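Local structure of cpftsy (Physcomitrella patens, 4AK9) at residues Q190-R193 with R194-E198; T247-N250 with M251-Q254; D71-R74 with K75-A79; A31-D34 with E35-Y39. The protein probably acts as the GTPase receptor for the chloroplast signal recognition particle, taking part in the delivery of proteins to the thylakoid membrane. One frame throughout, in Å; residues are numbered along the deposited sequence.

Interaction 1 of 4, residues Q190-R193 with R194-E198; sequences QAVR and RAVEE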
# COMPACT_ATOMS: atom_id res chain seq x y z
N GLN A 190 -33.93 5.54 20.43
CA GLN A 190 -35.30 5.26 20.00
C GLN A 190 -35.41 3.89 19.31
O GLN A 190 -36.34 3.14 19.57
CB GLN A 190 -35.78 6.37 19.07
CG GLN A 190 -37.21 6.19 18.55
CD GLN A 190 -37.64 7.34 17.64
OE1 GLN A 190 -37.03 8.42 17.65
NE2 GLN A 190 -38.68 7.10 16.83
N ALA A 191 -34.46 3.55 18.44
CA ALA A 191 -34.53 2.25 17.79
C ALA A 191 -34.29 1.11 18.75
O ALA A 191 -34.92 0.07 18.63
CB ALA A 191 -33.51 2.17 16.64
N VAL A 192 -33.36 1.28 19.69
CA VAL A 192 -33.11 0.19 20.62
C VAL A 192 -34.34 -0.05 21.52
O VAL A 192 -34.74 -1.21 21.72
CB VAL A 192 -31.84 0.38 21.45
CG1 VAL A 192 -31.67 -0.79 22.38
CG2 VAL A 192 -30.62 0.46 20.50
N ARG A 193 -34.93 1.04 21.99
CA ARG A 193 -36.14 0.94 22.82
C ARG A 193 -37.24 0.23 22.07
O ARG A 193 -37.89 -0.67 22.60
CB ARG A 193 -36.62 2.33 23.22
CG ARG A 193 -35.74 3.02 24.25
CD ARG A 193 -36.47 4.19 24.90
NE ARG A 193 -36.87 5.22 23.94
CZ ARG A 193 -36.09 6.25 23.60
NH1 ARG A 193 -34.88 6.36 24.12
NH2 ARG A 193 -36.52 7.16 22.73
N ARG A 194 -37.43 0.63 20.81
CA ARG A 194 -38.48 0.04 19.98
C ARG A 194 -38.24 -1.44 19.77
O ARG A 194 -39.18 -2.24 19.74
CB ARG A 194 -38.58 0.77 18.64
CG ARG A 194 -39.59 0.13 17.70
CD ARG A 194 -39.89 0.97 16.48
NE ARG A 194 -40.56 0.15 15.47
CZ ARG A 194 -40.66 0.45 14.18
NH1 ARG A 194 -40.12 1.58 13.72
NH2 ARG A 194 -41.27 -0.38 13.36
N ALA A 195 -36.98 -1.83 19.64
CA ALA A 195 -36.68 -3.23 19.41
C ALA A 195 -36.95 -4.06 20.65
O ALA A 195 -37.33 -5.22 20.54
CB ALA A 195 -35.23 -3.40 19.03
N VAL A 196 -36.71 -3.48 21.83
CA VAL A 196 -36.96 -4.21 23.07
C VAL A 196 -38.47 -4.39 23.23
O VAL A 196 -38.96 -5.49 23.55
CB VAL A 196 -36.38 -3.48 24.30
CG1 VAL A 196 -36.75 -4.23 25.58
CG2 VAL A 196 -34.85 -3.33 24.18
N GLU A 197 -39.21 -3.31 22.97
CA GLU A 197 -40.67 -3.35 23.12
C GLU A 197 -41.33 -4.29 22.13
O GLU A 197 -42.28 -5.00 22.48
CB GLU A 197 -41.28 -1.95 22.98
CG GLU A 197 -40.84 -0.97 24.06
CD GLU A 197 -41.14 -1.45 25.48
OE1 GLU A 197 -42.34 -1.66 25.79
OE2 GLU A 197 -40.18 -1.60 26.29
N GLU A 198 -40.83 -4.28 20.90
CA GLU A 198 -41.51 -5.00 19.81
C GLU A 198 -40.88 -6.32 19.42
O GLU A 198 -41.18 -6.85 18.34
CB GLU A 198 -41.65 -4.11 18.59
CG GLU A 198 -42.38 -2.83 18.89
CD GLU A 198 -42.53 -1.94 17.66
OE1 GLU A 198 -42.31 -2.44 16.53
OE2 GLU A 198 -42.86 -0.75 17.83
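Gln-190 meets Arg-194 through its carbonyl: O accepts the backbone N of Arg-194 at 3.0 Å, the first of five successive i to i+4 bonds near the C-terminal end of helix 184-197. CB of Arg-194 rests 3.4 Å from that same Gln-190 O. The arginine places CG opposite its backbone N (chi1 176°) and runs out extended as far as NE, which brings it level with Glu-198 one turn on. There NE points almost straight at OE1 of Glu-198, 3.3 Å away in the guanidinium plane and at its edge, a weak bond that is also a salt bridge. Ala-191 repeats the backbone pattern, its O taking N of Ala-195 at 3.0 Å. Val-192 adds a loose apolar touch, CG1 lying 4.5 Å from CG2 of Val-196, while that CG2 presses closer to the carbonyl, 3.2 Å from Val-192 O. Arg-193 gives its O to N of Glu-197, and the bent chain of Glu-197 sets CG 3.3 Å from Arg-193 O. A turn at chi3 (-61°) folds the guanidinium of Arg-193 back, one face lying over CA of Gln-190, which stands 3.5 Å above the plane and offset toward the rim. In this alpha/beta GTPase domain Ala-191, Val-192 and Ala-195 are buried, while the arginines and glutamates are more exposed. Lys-146 NZ donates to the backbone O of Glu-198. Ala-191 and Ala-195 pack on Leu-148 of strand 147-150, and Gln-190, Ala-191 and Arg-194 lie against Val-175 of strand 173-175.

Interaction 2 of 4, residues T247-N250 with M251-Q254; sequences TGLN and MLAQ
Gly-248 and Met-251 join in a 3-10 turn that leads the chain from strand 238-244 of the GTPase domain into helix 251-261, a buried, local i to i+3 contact. Met-251 N bonds to Gly-248 O at 3.0 Å, and Leu-252 N to Leu-249 O at the same 3.0 Å. Both donors stand well above the carbonyl planes, by 42° and 49°, consistent with the tight winding of a 3-10 turn. The side chain of Met-251 then curls round the first carbonyl: CG takes the position between backbone N and carbonyl carbon (chi1 80°), and the bend at chi3 brings the chain back, with CG 3.2 Å and CE 3.4 Å from Gly-248 O. Thr-247 crosses its flank, OG1 3.7 Å from CB of Met-251, while that hydroxyl is hydrogen-bonded to Asp-244 O. Separately, CD2 of Leu-252 crosses CG of Leu-249 at 4.2 Å. An alanine in place of Leu-252 would probably leave Leu-249 without this apolar neighbour and open a gap beside it. A water bridges Asn-250 and Gln-254, giving a hydrogen to Asn-250 O at 2.6 Å and receiving one from Gln-254 NE2 at 2.8 Å. The side-chain amide of Asn-250 turns to the second subunit, ND2 bonding Asp-60 OD1 there, so the turn also takes part in the contact between the two subunits of the assembly. Around it, Leu-252 lies on Val-284 and Glu-287 of helix 280-288, Met-251 on Cys-280 of that helix, and Met-251 and Gln-254 on Leu-243 of strand 238-244.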
# COMPACT_ATOMS: atom_id res chain seq x y z
N THR A 247 -8.24 0.61 -0.78
CA THR A 247 -7.18 1.44 -0.23
C THR A 247 -6.06 0.59 0.34
O THR A 247 -5.02 1.11 0.73
CB THR A 247 -7.70 2.45 0.83
OG1 THR A 247 -8.18 1.74 1.99
CG2 THR A 247 -8.81 3.28 0.22
N GLY A 248 -6.28 -0.72 0.37
CA GLY A 248 -5.24 -1.64 0.85
C GLY A 248 -4.71 -1.31 2.23
O GLY A 248 -5.46 -0.98 3.16
N LEU A 249 -3.39 -1.34 2.36
CA LEU A 249 -2.76 -1.16 3.67
C LEU A 249 -3.02 0.24 4.20
O LEU A 249 -2.92 0.52 5.40
CB LEU A 249 -1.25 -1.38 3.54
CG LEU A 249 -0.52 -1.80 4.81
CD1 LEU A 249 -0.82 -3.25 5.11
CD2 LEU A 249 0.98 -1.60 4.64
N ASN A 250 -3.35 1.15 3.29
CA ASN A 250 -3.67 2.50 3.72
C ASN A 250 -4.85 2.59 4.66
O ASN A 250 -4.99 3.59 5.37
CB ASN A 250 -3.83 3.43 2.50
CG ASN A 250 -2.52 3.64 1.79
OD1 ASN A 250 -1.44 3.74 2.43
ND2 ASN A 250 -2.58 3.67 0.46
N MET A 251 -5.67 1.53 4.70
CA MET A 251 -6.80 1.47 5.64
C MET A 251 -6.39 1.37 7.11
O MET A 251 -7.21 1.64 7.99
CB MET A 251 -7.72 0.28 5.33
CG MET A 251 -7.17 -1.06 5.88
SD MET A 251 -8.03 -2.56 5.40
CE MET A 251 -8.60 -2.25 3.73
N LEU A 252 -5.14 0.99 7.40
CA LEU A 252 -4.69 0.86 8.78
C LEU A 252 -4.75 2.18 9.56
O LEU A 252 -5.02 2.16 10.76
CB LEU A 252 -3.25 0.31 8.86
CG LEU A 252 -3.00 -1.17 9.14
CD1 LEU A 252 -3.89 -2.08 8.35
CD2 LEU A 252 -1.52 -1.50 8.86
N ALA A 253 -4.54 3.31 8.88
CA ALA A 253 -4.57 4.62 9.56
C ALA A 253 -5.96 4.91 10.14
O ALA A 253 -6.11 5.19 11.34
CB ALA A 253 -4.11 5.75 8.62
N GLN A 254 -6.99 4.80 9.31
CA GLN A 254 -8.34 5.06 9.80
C GLN A 254 -8.81 3.95 10.76
O GLN A 254 -9.60 4.21 11.67
CB GLN A 254 -9.31 5.28 8.63
CG GLN A 254 -9.56 4.06 7.83
CD GLN A 254 -10.31 4.35 6.55
OE1 GLN A 254 -11.47 3.98 6.42
NE2 GLN A 254 -9.64 5.00 5.59
O HOH W 1 -2.35 3.24 6.95
O HOH W 2 -6.85 5.37 5.92

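Interaction 3 of 4, residues D71-R74 with K75-A79; sequences DTIR and KDILA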
# COMPACT_ATOMS: atom_id res chain seq x y z
N ASP A 71 10.35 -14.62 7.68
CA ASP A 71 11.40 -14.88 8.67
C ASP A 71 11.25 -16.27 9.27
O ASP A 71 12.23 -16.99 9.44
CB ASP A 71 11.41 -13.81 9.76
CG ASP A 71 12.82 -13.56 10.32
OD1 ASP A 71 13.82 -13.82 9.61
OD2 ASP A 71 12.91 -13.10 11.48
N THR A 72 10.01 -16.68 9.55
CA THR A 72 9.73 -18.04 10.02
C THR A 72 10.21 -19.12 9.00
O THR A 72 10.75 -20.17 9.39
CB THR A 72 8.22 -18.20 10.28
OG1 THR A 72 7.80 -17.20 11.22
CG2 THR A 72 7.91 -19.56 10.84
N ILE A 73 10.00 -18.85 7.72
CA ILE A 73 10.45 -19.74 6.66
C ILE A 73 11.97 -19.81 6.61
O ILE A 73 12.54 -20.90 6.46
CB ILE A 73 9.92 -19.27 5.29
CG1 ILE A 73 8.38 -19.37 5.26
CG2 ILE A 73 10.55 -20.05 4.12
CD1 ILE A 73 7.78 -18.73 4.02
N ARG A 74 12.63 -18.65 6.74
CA ARG A 74 14.09 -18.58 6.78
C ARG A 74 14.65 -19.47 7.90
O ARG A 74 15.64 -20.19 7.66
CB ARG A 74 14.61 -17.13 6.94
CG ARG A 74 14.17 -16.15 5.84
CD ARG A 74 14.71 -14.70 6.06
NE ARG A 74 13.99 -13.74 5.22
CZ ARG A 74 14.36 -13.36 3.99
NH1 ARG A 74 15.47 -13.84 3.45
NH2 ARG A 74 13.60 -12.49 3.30
N LYS A 75 14.07 -19.39 9.10
CA LYS A 75 14.54 -20.20 10.25
C LYS A 75 14.33 -21.69 9.99
O LYS A 75 15.21 -22.51 10.29
CB LYS A 75 13.82 -19.86 11.56
CG LYS A 75 13.53 -18.39 11.80
CD LYS A 75 14.71 -17.64 12.37
CE LYS A 75 14.27 -16.24 12.77
NZ LYS A 75 15.31 -15.50 13.54
N ASP A 76 13.16 -22.04 9.47
CA ASP A 76 12.84 -23.45 9.18
C ASP A 76 13.78 -24.02 8.11
O ASP A 76 14.13 -25.22 8.14
CB ASP A 76 11.37 -23.61 8.76
CG ASP A 76 10.39 -23.35 9.91
OD1 ASP A 76 10.84 -23.17 11.07
OD2 ASP A 76 9.16 -23.34 9.67
N ILE A 77 14.20 -23.17 7.17
CA ILE A 77 15.17 -23.61 6.17
C ILE A 77 16.55 -23.83 6.81
O ILE A 77 17.20 -24.86 6.58
CB ILE A 77 15.30 -22.62 5.00
CG1 ILE A 77 14.06 -22.69 4.12
CG2 ILE A 77 16.54 -22.93 4.15
CD1 ILE A 77 13.97 -21.58 3.05
N LEU A 78 16.99 -22.86 7.61
CA LEU A 78 18.30 -22.93 8.25
C LEU A 78 18.36 -24.13 9.21
O LEU A 78 19.44 -24.67 9.45
CB LEU A 78 18.60 -21.62 8.99
CG LEU A 78 19.90 -21.39 9.77
CD1 LEU A 78 21.05 -20.99 8.87
CD2 LEU A 78 19.66 -20.31 10.82
N ALA A 79 17.19 -24.56 9.70
CA ALA A 79 17.08 -25.65 10.68
C ALA A 79 16.90 -27.02 10.02
O ALA A 79 16.88 -28.05 10.70
CB ALA A 79 15.92 -25.39 11.64
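Lys-75 doubles back over the preceding turn of helix 63-78 to reach Asp-71. Its torsions (chi1 -39°, chi2 -83°) press CG to within 3.0 Å of Asp-71 O, a tight spot, and carry the methylenes across the aspartate, with CE 3.7 Å from OD2. NZ ends 4.0 Å from Asp-71 OD2, a long salt bridge. A leucine in place of Asp-71 would probably leave the ammonium without this mate and free the lysine chain to swing. Arg-74 contributes mainly through its backbone: O takes N of Leu-78 at 3.0 Å, with CB of Leu-78 close beside that oxygen. Its extended chain leaves the turn altogether, the guanidinium forming salt bridges with Glu-46, Asp-50 and Glu-53 of helix 45-58. Ile-73 supplies the apolar side, CG2 meeting CD1 of Ile-77 at 3.9 Å, and both isoleucines pack on Leu-49 and Ile-88 between helices 45-58 and 85-101. The chemistry divides the helix: the isoleucines pack toward helices 45-58 and 85-101, Arg-74 ties the flank to its neighbour by charge, and the Asp-71 to Lys-75 pair, long and peripheral, is likely to add only modest stability.

Interaction 4 of 4, residues A31-D34 with E35-Y39; sequences AVVD and ELLTY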
# COMPACT_ATOMS: atom_id res chain seq x y z
N ALA A 31 0.53 -15.55 -7.88
CA ALA A 31 0.84 -16.75 -8.69
C ALA A 31 2.32 -16.87 -9.03
O ALA A 31 2.85 -17.98 -9.22
CB ALA A 31 -0.00 -16.77 -9.96
N VAL A 32 3.02 -15.75 -9.09
CA VAL A 32 4.44 -15.82 -9.40
C VAL A 32 5.24 -16.56 -8.31
O VAL A 32 6.39 -16.95 -8.56
CB VAL A 32 5.05 -14.42 -9.64
CG1 VAL A 32 4.18 -13.64 -10.63
CG2 VAL A 32 5.20 -13.67 -8.34
N VAL A 33 4.65 -16.74 -7.13
CA VAL A 33 5.33 -17.44 -6.03
C VAL A 33 5.78 -18.85 -6.44
O VAL A 33 6.93 -19.24 -6.20
CB VAL A 33 4.48 -17.46 -4.74
CG1 VAL A 33 5.04 -18.45 -3.72
CG2 VAL A 33 4.44 -16.05 -4.12
N ASP A 34 4.87 -19.59 -7.07
CA ASP A 34 5.20 -20.94 -7.55
C ASP A 34 6.38 -20.93 -8.54
O ASP A 34 7.31 -21.73 -8.42
CB ASP A 34 3.98 -21.60 -8.21
CG ASP A 34 2.82 -21.78 -7.25
OD1 ASP A 34 2.94 -22.61 -6.30
OD2 ASP A 34 1.79 -21.11 -7.45
N GLU A 35 6.34 -20.02 -9.50
CA GLU A 35 7.43 -19.87 -10.45
C GLU A 35 8.74 -19.57 -9.74
O GLU A 35 9.78 -20.17 -10.02
CB GLU A 35 7.12 -18.74 -11.42
CG GLU A 35 8.27 -18.41 -12.36
CD GLU A 35 8.10 -19.04 -13.74
OE1 GLU A 35 7.11 -19.79 -13.93
OE2 GLU A 35 8.94 -18.77 -14.63
N LEU A 36 8.68 -18.60 -8.83
CA LEU A 36 9.85 -18.19 -8.06
C LEU A 36 10.48 -19.33 -7.30
O LEU A 36 11.71 -19.44 -7.20
CB LEU A 36 9.41 -17.11 -7.06
CG LEU A 36 10.49 -16.45 -6.22
CD1 LEU A 36 11.54 -15.83 -7.13
CD2 LEU A 36 9.84 -15.38 -5.33
N LEU A 37 9.62 -20.18 -6.78
CA LEU A 37 10.09 -21.21 -5.87
C LEU A 37 10.73 -22.35 -6.67
O LEU A 37 11.47 -23.16 -6.10
CB LEU A 37 8.93 -21.71 -5.01
CG LEU A 37 8.61 -20.70 -3.88
CD1 LEU A 37 7.54 -21.23 -2.93
CD2 LEU A 37 9.85 -20.29 -3.14
N THR A 38 10.45 -22.40 -7.97
CA THR A 38 11.15 -23.35 -8.84
C THR A 38 12.63 -22.98 -8.96
O THR A 38 13.46 -23.83 -9.29
CB THR A 38 10.53 -23.44 -10.26
OG1 THR A 38 10.84 -22.26 -11.03
CG2 THR A 38 9.02 -23.63 -10.17
N TYR A 39 12.96 -21.73 -8.68
CA TYR A 39 14.37 -21.32 -8.71
C TYR A 39 15.03 -21.47 -7.35
O TYR A 39 16.21 -21.11 -7.19
CB TYR A 39 14.52 -19.87 -9.20
CG TYR A 39 14.05 -19.69 -10.62
CD1 TYR A 39 14.82 -20.15 -11.69
CD2 TYR A 39 12.84 -19.08 -10.90
CE1 TYR A 39 14.39 -19.99 -12.99
CE2 TYR A 39 12.41 -18.91 -12.20
CZ TYR A 39 13.18 -19.37 -13.25
OH TYR A 39 12.74 -19.20 -14.55
O HOH W 3 3.70 -19.12 -11.39
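Val-33 lays CG1 against CD1 of Leu-37 at 3.8 Å, the two side chains alongside one another in a common direction. This is the i to i+4 pairing on the inner face of helix 32-37, a short helix of the SRP54-type helical bundle, and the same two residues continue inward: Val-33 touches Leu-52 and Val-55 of helix 45-58 and Leu-92 of helix 85-101, while Leu-37 rests on Ile-88. Val-33 holds CG1 opposite its backbone N (chi1 166°), which turns that methyl along the helix toward the leucine. CG of Leu-37 also sits 3.2 Å from Val-33 O, the oxygen that accepts Leu-37 N at 2.9 Å. One residue back, Leu-36 N meets Val-32 O at 2.8 Å in a nearly straight bond. The winding then becomes less regular. Asp-34 O receives Thr-38 N at 3.2 Å, also accepts a weak bond from Leu-37 N, whose main acceptor is Val-33 O, and has CG2 of Thr-38 beside it. The carboxylate of Asp-34 looks away, its OD1 in a salt bridge with Lys-89 of helix 85-101. At the start of the turn a water gives a hydrogen to Ala-31 O at 2.6 Å and takes a weak one from Glu-35 N. At its close a chi1 of 73° tucks the hydroxyl of Thr-38 back over the backbone, and OG1 donates to Glu-35 O at 2.6 Å, lying in the carbonyl plane.

The four contacts are separate local turns, in series along the chain and touching nowhere. Interactions 3 and 4 share the helical bundle, their nearest atoms about 7 Å apart, and are joined through helices 45-58 and 85-101: Leu-37 and both isoleucines of interaction 3 rest on Ile-88. Interaction 1 lies at the far end of the GTPase domain, its centre 56 Å from that of either bundle contact. Interaction 2 falls between, about 16 Å and 17 Å by nearest atoms from interactions 3 and 4. It also borders the probable nucleotide site, since Gln-254 touches Val-124, within the likely P-loop that begins at Gly-123.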